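Local coordinates for T-cell surface protein tactile (Homo sapiens, PDB 6ARQ), which promotes adhesion of natural killer cells to target cells by interacting with PVR and may serve adhesion of activated T cells late in the immune response, at residues A16-T30 and E77-S91. The protein carries 1 engineered substitution. Numbering follows the deposited sequence.
Engineered in segment 77-91: Ser-91 (natural residue Cys). With NAG (2-acetamido-2-deoxy-beta-D-glucopyranose), chain F.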
# COMPACT_ATOMS: atom_id res chain seq x y z
N ALA A 16 -30.31 39.96 -3.81
CA ALA A 16 -31.67 40.41 -4.13
C ALA A 16 -32.52 40.48 -2.85
O ALA A 16 -32.06 40.07 -1.79
CB ALA A 16 -32.30 39.46 -5.14
N THR A 17 -33.74 41.03 -2.95
CA THR A 17 -34.66 41.15 -1.81
C THR A 17 -35.94 40.34 -2.08
O THR A 17 -36.01 39.63 -3.09
CB THR A 17 -34.94 42.64 -1.48
OG1 THR A 17 -35.62 42.73 -0.23
CG2 THR A 17 -35.73 43.37 -2.57
N LEU A 18 -36.94 40.42 -1.17
CA LEU A 18 -38.22 39.72 -1.31
C LEU A 18 -39.08 40.43 -2.36
O LEU A 18 -39.27 41.65 -2.29
CB LEU A 18 -38.96 39.64 0.04
CG LEU A 18 -38.23 38.97 1.21
CD1 LEU A 18 -38.79 39.44 2.54
CD2 LEU A 18 -38.29 37.45 1.12
N GLY A 19 -39.54 39.67 -3.35
CA GLY A 19 -40.36 40.17 -4.45
C GLY A 19 -39.57 40.65 -5.65
O GLY A 19 -40.14 41.27 -6.56
N SER A 20 -38.25 40.37 -5.67
CA SER A 20 -37.35 40.75 -6.76
C SER A 20 -37.38 39.73 -7.90
O SER A 20 -37.79 38.59 -7.71
CB SER A 20 -35.92 40.91 -6.24
OG SER A 20 -35.68 42.21 -5.74
N ASP A 21 -36.94 40.17 -9.09
CA ASP A 21 -36.83 39.36 -10.31
C ASP A 21 -35.38 39.32 -10.77
O ASP A 21 -34.74 40.38 -10.85
CB ASP A 21 -37.75 39.91 -11.42
CG ASP A 21 -39.23 39.64 -11.27
OD1 ASP A 21 -39.70 39.48 -10.12
OD2 ASP A 21 -39.94 39.63 -12.30
N VAL A 22 -34.85 38.12 -11.06
CA VAL A 22 -33.47 37.98 -11.52
C VAL A 22 -33.38 36.90 -12.62
O VAL A 22 -34.13 35.92 -12.60
CB VAL A 22 -32.47 37.73 -10.35
CG1 VAL A 22 -32.47 36.28 -9.87
CG2 VAL A 22 -31.05 38.19 -10.71
N ASN A 23 -32.49 37.12 -13.60
CA ASN A 23 -32.24 36.18 -14.69
C ASN A 23 -30.77 35.77 -14.66
O ASN A 23 -29.90 36.57 -15.01
CB ASN A 23 -32.63 36.76 -16.08
CG ASN A 23 -33.81 37.70 -16.14
OD1 ASN A 23 -34.82 37.52 -15.44
ND2 ASN A 23 -33.67 38.70 -17.03
N LEU A 24 -30.49 34.54 -14.21
CA LEU A 24 -29.13 34.00 -14.16
C LEU A 24 -28.79 33.52 -15.56
O LEU A 24 -29.41 32.57 -16.05
CB LEU A 24 -29.00 32.87 -13.11
CG LEU A 24 -29.46 33.18 -11.68
CD1 LEU A 24 -29.62 31.90 -10.88
CD2 LEU A 24 -28.51 34.13 -10.96
N THR A 25 -27.88 34.23 -16.25
CA THR A 25 -27.52 33.93 -17.63
C THR A 25 -26.07 33.44 -17.76
O THR A 25 -25.15 34.10 -17.27
CB THR A 25 -27.76 35.16 -18.53
OG1 THR A 25 -29.03 35.73 -18.22
CG2 THR A 25 -27.69 34.84 -20.02
N CYS A 26 -25.90 32.31 -18.44
CA CYS A 26 -24.60 31.70 -18.75
C CYS A 26 -24.33 31.92 -20.25
O CYS A 26 -24.87 31.20 -21.09
CB CYS A 26 -24.59 30.22 -18.38
SG CYS A 26 -24.67 29.90 -16.59
N GLN A 27 -23.57 32.98 -20.57
CA GLN A 27 -23.25 33.35 -21.95
C GLN A 27 -21.95 32.68 -22.40
O GLN A 27 -20.93 32.77 -21.71
CB GLN A 27 -23.14 34.88 -22.09
CG GLN A 27 -23.29 35.39 -23.52
CD GLN A 27 -23.50 36.89 -23.64
OE1 GLN A 27 -23.72 37.41 -24.74
NE2 GLN A 27 -23.46 37.62 -22.53
N THR A 28 -22.00 31.99 -23.55
CA THR A 28 -20.86 31.28 -24.13
C THR A 28 -20.93 31.29 -25.67
O THR A 28 -21.98 31.58 -26.25
CB THR A 28 -20.76 29.84 -23.55
OG1 THR A 28 -19.55 29.23 -24.01
CG2 THR A 28 -21.97 28.97 -23.89
N GLN A 29 -19.80 30.99 -26.32
CA GLN A 29 -19.65 30.93 -27.77
C GLN A 29 -18.86 29.69 -28.16
O GLN A 29 -17.88 29.34 -27.50
CB GLN A 29 -18.97 32.20 -28.30
CG GLN A 29 -19.62 32.79 -29.54
CD GLN A 29 -18.79 32.66 -30.80
OE1 GLN A 29 -17.74 32.01 -30.84
NE2 GLN A 29 -19.26 33.27 -31.87
N THR A 30 -19.29 29.00 -29.24
CA THR A 30 -18.64 27.78 -29.71
C THR A 30 -18.05 27.98 -31.12
O THR A 30 -18.57 28.76 -31.92
CB THR A 30 -19.63 26.59 -29.67
OG1 THR A 30 -18.94 25.38 -30.01
CG2 THR A 30 -20.85 26.77 -30.57
N GLU A 77 -24.09 32.82 -35.74
CA GLU A 77 -22.79 33.21 -35.20
C GLU A 77 -22.25 32.18 -34.18
O GLU A 77 -21.11 32.31 -33.73
CB GLU A 77 -22.85 34.62 -34.57
CG GLU A 77 -23.82 34.77 -33.41
CD GLU A 77 -23.55 35.95 -32.50
OE1 GLU A 77 -23.75 37.10 -32.93
OE2 GLU A 77 -23.14 35.72 -31.34
N ASN A 78 -23.08 31.16 -33.83
CA ASN A 78 -22.80 30.06 -32.88
C ASN A 78 -22.60 30.59 -31.44
O ASN A 78 -21.83 30.03 -30.66
CB ASN A 78 -21.60 29.20 -33.33
CG ASN A 78 -21.80 28.44 -34.62
OD1 ASN A 78 -22.91 28.05 -35.00
ND2 ASN A 78 -20.70 28.17 -35.31
N GLY A 79 -23.35 31.64 -31.09
CA GLY A 79 -23.36 32.25 -29.77
C GLY A 79 -24.64 31.93 -29.03
O GLY A 79 -25.70 31.79 -29.66
N SER A 80 -24.57 31.79 -27.69
CA SER A 80 -25.76 31.45 -26.91
C SER A 80 -25.88 32.20 -25.58
O SER A 80 -24.91 32.80 -25.10
CB SER A 80 -25.80 29.95 -26.63
OG SER A 80 -24.82 29.55 -25.68
N LYS A 81 -27.08 32.14 -24.99
CA LYS A 81 -27.46 32.71 -23.71
C LYS A 81 -28.39 31.72 -22.99
O LYS A 81 -29.57 31.61 -23.33
CB LYS A 81 -28.13 34.08 -23.89
CG LYS A 81 -27.15 35.25 -23.88
CD LYS A 81 -27.89 36.57 -24.12
CE LYS A 81 -27.03 37.78 -23.84
NZ LYS A 81 -26.91 38.05 -22.38
N TRP A 82 -27.83 30.95 -22.05
CA TRP A 82 -28.54 29.95 -21.25
C TRP A 82 -29.03 30.64 -19.97
O TRP A 82 -28.23 30.92 -19.08
CB TRP A 82 -27.61 28.74 -20.99
CG TRP A 82 -28.18 27.60 -20.19
CD1 TRP A 82 -27.58 26.96 -19.14
CD2 TRP A 82 -29.41 26.89 -20.43
NE1 TRP A 82 -28.36 25.92 -18.70
CE2 TRP A 82 -29.49 25.85 -19.47
CE3 TRP A 82 -30.46 27.04 -21.35
CZ2 TRP A 82 -30.58 24.98 -19.40
CZ3 TRP A 82 -31.54 26.17 -21.28
CH2 TRP A 82 -31.60 25.16 -20.31
N THR A 83 -30.33 30.97 -19.93
CA THR A 83 -30.94 31.74 -18.85
C THR A 83 -31.95 30.94 -18.01
O THR A 83 -32.73 30.16 -18.55
CB THR A 83 -31.64 32.98 -19.44
OG1 THR A 83 -30.84 33.54 -20.47
CG2 THR A 83 -31.93 34.05 -18.39
N LEU A 84 -31.94 31.19 -16.69
CA LEU A 84 -32.86 30.66 -15.68
C LEU A 84 -33.60 31.85 -15.05
O LEU A 84 -32.96 32.73 -14.47
CB LEU A 84 -32.10 29.82 -14.62
CG LEU A 84 -32.88 29.32 -13.40
CD1 LEU A 84 -33.74 28.11 -13.74
CD2 LEU A 84 -31.95 28.97 -12.27
N HIS A 85 -34.93 31.89 -15.21
CA HIS A 85 -35.76 32.99 -14.73
C HIS A 85 -36.37 32.71 -13.36
O HIS A 85 -36.97 31.66 -13.15
CB HIS A 85 -36.87 33.31 -15.74
CG HIS A 85 -36.35 33.67 -17.10
ND1 HIS A 85 -35.85 34.92 -17.37
CD2 HIS A 85 -36.25 32.91 -18.21
CE1 HIS A 85 -35.47 34.89 -18.63
NE2 HIS A 85 -35.69 33.70 -19.18
N LEU A 86 -36.20 33.68 -12.45
CA LEU A 86 -36.73 33.65 -11.08
C LEU A 86 -37.47 34.96 -10.83
O LEU A 86 -36.88 36.03 -10.97
CB LEU A 86 -35.59 33.44 -10.05
CG LEU A 86 -34.78 32.15 -10.18
CD1 LEU A 86 -33.41 32.30 -9.56
CD2 LEU A 86 -35.51 30.96 -9.57
N ARG A 87 -38.78 34.87 -10.53
CA ARG A 87 -39.65 36.04 -10.32
C ARG A 87 -40.34 36.01 -8.96
O ARG A 87 -40.71 34.94 -8.49
CB ARG A 87 -40.71 36.13 -11.43
CG ARG A 87 -40.12 36.30 -12.83
CD ARG A 87 -41.19 36.28 -13.90
NE ARG A 87 -40.63 35.97 -15.22
CZ ARG A 87 -40.52 34.74 -15.71
NH1 ARG A 87 -40.94 33.70 -15.02
NH2 ARG A 87 -39.99 34.55 -16.91
N ASN A 88 -40.54 37.21 -8.34
CA ASN A 88 -41.18 37.43 -7.03
C ASN A 88 -40.62 36.42 -5.99
O ASN A 88 -41.37 35.64 -5.40
CB ASN A 88 -42.71 37.35 -7.14
CG ASN A 88 -43.43 38.50 -6.48
OD1 ASN A 88 -43.36 38.71 -5.27
ND2 ASN A 88 -44.16 39.27 -7.28
N MET A 89 -39.29 36.45 -5.83
CA MET A 89 -38.51 35.54 -4.99
C MET A 89 -38.76 35.72 -3.49
O MET A 89 -39.07 36.81 -3.02
CB MET A 89 -37.01 35.73 -5.27
CG MET A 89 -36.62 35.37 -6.69
SD MET A 89 -34.86 35.58 -7.02
CE MET A 89 -34.74 37.35 -7.10
N SER A 90 -38.58 34.61 -2.74
CA SER A 90 -38.69 34.52 -1.29
C SER A 90 -37.38 33.93 -0.71
O SER A 90 -36.45 33.65 -1.48
CB SER A 90 -39.90 33.68 -0.89
OG SER A 90 -39.68 32.29 -1.05
N SER A 91 -37.31 33.75 0.63
CA SER A 91 -36.14 33.21 1.32
C SER A 91 -35.86 31.73 0.96
O SER A 91 -34.72 31.29 1.06
CB SER A 91 -36.30 33.35 2.83
OG SER A 91 -37.43 32.65 3.31
C1 NAG F . -34.64 39.73 -17.25
C2 NAG F . -35.83 39.25 -18.08
C3 NAG F . -36.81 40.43 -18.21
C4 NAG F . -37.18 41.00 -16.84
C5 NAG F . -35.93 41.41 -16.07
C6 NAG F . -36.20 41.84 -14.65
C7 NAG F . -35.98 37.94 -20.18
C8 NAG F . -35.28 37.60 -21.46
N2 NAG F . -35.35 38.83 -19.39
O3 NAG F . -37.98 40.01 -18.90
O4 NAG F . -38.02 42.13 -17.02
O5 NAG F . -35.03 40.28 -15.99
O6 NAG F . -35.00 42.12 -13.95
O7 NAG F . -37.05 37.43 -19.87
O HOH W 1 -36.87 36.75 -13.79
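Val-22 and Leu-86 form a hydrogen-bonded antiparallel pair, Val-22 N reaching Leu-86 O at 2.9 Å, and the same pattern repeats at Leu-24 with Leu-84 and Cys-26 with Trp-82, tying strand 22-29 to strand 79-86. On the face that carries these residues, Leu-24 CD1 touches both Leu-84 CD2 and Leu-86 CD1 at 4.0 Å; the Leu-24 and Leu-84 side chains run alongside each other. Met-89 closes this apolar row: bent at its last torsion (chi3 -74°), it lays CE 3.7 Å from Val-22 CG1 and also against the CB atoms of Ala-16 and Ser-20. Two bonds to the neighbouring segment hold its backbone, Gly-19 N donating to Met-89 O (2.9 Å) and Met-89 N to Ser-20 O. Next to it, Asn-88 N meets Asp-21 OD1 at 3.0 Å from above the carboxylate plane. The other face is polar. Asn-23 carries an N-linked NAG, ND2 bonded to C1; its OD1 takes a weak bond from His-85 ND1 (3.4 Å), at the imidazole edge, and a water lies 2.7 Å from this OD1, near Leu-86 O. His-85 NE2 is hydrogen-bonded to Thr-71 OG1, which helps fix the ring. Further along, the aliphatic parts of Gln-27 and Lys-81 lie side by side. The two strands belong to the three-stranded sheet of the protein's first V-type immunoglobulin-like domain, with 22-29 at one edge and 70-73 beyond 79-86. The Cys-26–Cys-99 disulfide crosses to strand 95-104 of the six-stranded sheet, Trp-39 of strand 33-42 packs on Leu-24, Cys-26 and Leu-84 and stacks with Trp-82, and Leu-115 of strand 107-117 meets Met-89.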